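Local structure of spartin (Homo sapiens, 4U7I) at residues 44-47 and 48-51. The protein acts as a lipophagy receptor and lipid transfer protein in lipid droplet turnover, and binds the ESCRT-III protein IST1 through the MIT domain described here. Residues are numbered along the deposited sequence; the frame is centred on the assembly and turned at random.
Sequences IGHL and LRGI
His46 and Arg49 lie side by side on one flank of helix 33-51, three residues apart and pointing the same way. Arg49 NH2 donates a hydrogen bond to His46 ND1 at 3.0 Å, with an N-H...N angle of 167°. NH2 reaches ND1 at the ring edge, in the ring plane. ND1 in turn lies in the guanidinium plane. Each nitrogen lies in the plane of the other group, so the two meet at their edges; with the planes 89° apart they do not stack. The arginine reaches this position by a bend in its chain: CG is anti to the backbone N, and the turn comes at chi3 (66°), which brings the guanidinium back toward the ring.

A second side-chain pair lies on another flank. Ile44 and Leu48 run alongside each other, and Ile44 CG2 touches Leu48 CD1 at 3.8 Å. With CG2 anti to the backbone N of Ile44 and beside its carbonyl carbon, this branch is the one that meets Leu48. At the last turn of the helix, Leu47 CB and Ile51 CD1 make a looser apolar contact at 4.4 Å. Ile51 CD1 also lies 3.3 Å from Leu47 O.

Underneath runs the i to i+4 ladder of an alpha helix. Leu48 N bonds to Ile44 O at 2.9 Å, and Ile51 N to Leu47 O at 3.0 Å. The backbone N of Arg49 and of Gly50 bond likewise to Gly45 O and His46 O.

This is the last part of the middle helix of the three-helix MIT bundle. The His46 ring meets Phe20 of helix 5-29, while Ile44 packs on Val82 and Leu86 of helix 63-90. Leu47 also packs on an aromatic side chain of the bound peptide. Because ND1 accepts the arginine bond, any ring proton is expected on NE2. The nearby guanidinium charge would probably disfavour a doubly protonated ring.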
loop_
_atom_site.group_PDB
_atom_site.type_symbol
_atom_site.label_atom_id
_atom_site.label_comp_id
_atom_site.label_asym_id
_atom_site.label_seq_id
_atom_site.Cartn_x
_atom_site.Cartn_y
_atom_site.Cartn_z
ATOM N N ILE A 44 -1.975 1.018 -5.806
ATOM C CA ILE A 44 -0.647 0.812 -6.392
ATOM C C ILE A 44 -0.012 2.143 -6.801
ATOM O O ILE A 44 1.171 2.363 -6.551
ATOM C CB ILE A 44 -0.720 -0.155 -7.601
ATOM C CG1 ILE A 44 -0.943 -1.579 -7.092
ATOM C CG2 ILE A 44 0.554 -0.091 -8.422
ATOM C CD1 ILE A 44 -1.211 -2.612 -8.175
ATOM N N GLY A 45 -0.801 3.039 -7.392
ATOM C CA GLY A 45 -0.287 4.332 -7.818
ATOM C C GLY A 45 0.277 5.113 -6.645
ATOM O O GLY A 45 1.380 5.666 -6.712
ATOM N N HIS A 46 -0.483 5.158 -5.556
ATOM C CA HIS A 46 -0.032 5.872 -4.367
ATOM C C HIS A 46 1.165 5.184 -3.727
ATOM O O HIS A 46 2.091 5.862 -3.269
ATOM C CB HIS A 46 -1.173 6.004 -3.364
ATOM C CG HIS A 46 -2.343 6.761 -3.907
ATOM N ND1 HIS A 46 -2.271 8.099 -4.222
ATOM C CD2 HIS A 46 -3.595 6.365 -4.223
ATOM C CE1 HIS A 46 -3.436 8.498 -4.702
ATOM N NE2 HIS A 46 -4.257 7.465 -4.714
ATOM N N LEU A 47 1.158 3.852 -3.685
ATOM C CA LEU A 47 2.275 3.130 -3.063
ATOM C C LEU A 47 3.562 3.427 -3.826
ATOM O O LEU A 47 4.606 3.730 -3.233
ATOM C CB LEU A 47 2.034 1.610 -3.031
ATOM C CG LEU A 47 0.895 1.159 -2.113
ATOM C CD1 LEU A 47 0.456 -0.233 -2.488
ATOM C CD2 LEU A 47 1.360 1.195 -0.669
ATOM N N LEU A 48 3.483 3.337 -5.147
ATOM C CA LEU A 48 4.657 3.560 -5.984
ATOM C C LEU A 48 5.253 4.937 -5.749
ATOM O O LEU A 48 6.471 5.086 -5.665
ATOM C CB LEU A 48 4.308 3.400 -7.463
ATOM C CG LEU A 48 4.093 1.981 -7.989
ATOM C CD1 LEU A 48 3.515 2.062 -9.394
ATOM C CD2 LEU A 48 5.392 1.169 -7.974
ATOM N N ARG A 49 4.396 5.944 -5.634
ATOM C CA ARG A 49 4.892 7.301 -5.459
ATOM C C ARG A 49 5.616 7.464 -4.129
ATOM O O ARG A 49 6.690 8.062 -4.071
ATOM C CB ARG A 49 3.752 8.309 -5.543
ATOM C CG ARG A 49 4.230 9.748 -5.411
ATOM C CD ARG A 49 3.105 10.726 -5.665
ATOM N NE ARG A 49 2.074 10.644 -4.633
ATOM C CZ ARG A 49 0.935 9.972 -4.765
ATOM N NH1 ARG A 49 0.672 9.318 -5.889
ATOM N NH2 ARG A 49 0.054 9.960 -3.773
ATOM N N GLY A 50 5.009 6.959 -3.063
ATOM C CA GLY A 50 5.590 7.062 -1.731
ATOM C C GLY A 50 6.930 6.350 -1.653
ATOM O O GLY A 50 7.871 6.838 -1.033
ATOM N N ILE A 51 7.017 5.195 -2.302
ATOM C CA ILE A 51 8.229 4.377 -2.273
ATOM C C ILE A 51 9.346 5.044 -3.074
ATOM O O ILE A 51 10.533 4.888 -2.769
ATOM C CB ILE A 51 7.932 2.958 -2.813
ATOM C CG1 ILE A 51 7.058 2.204 -1.812
ATOM C CG2 ILE A 51 9.213 2.180 -3.066
ATOM C CD1 ILE A 51 6.326 0.991 -2.413
#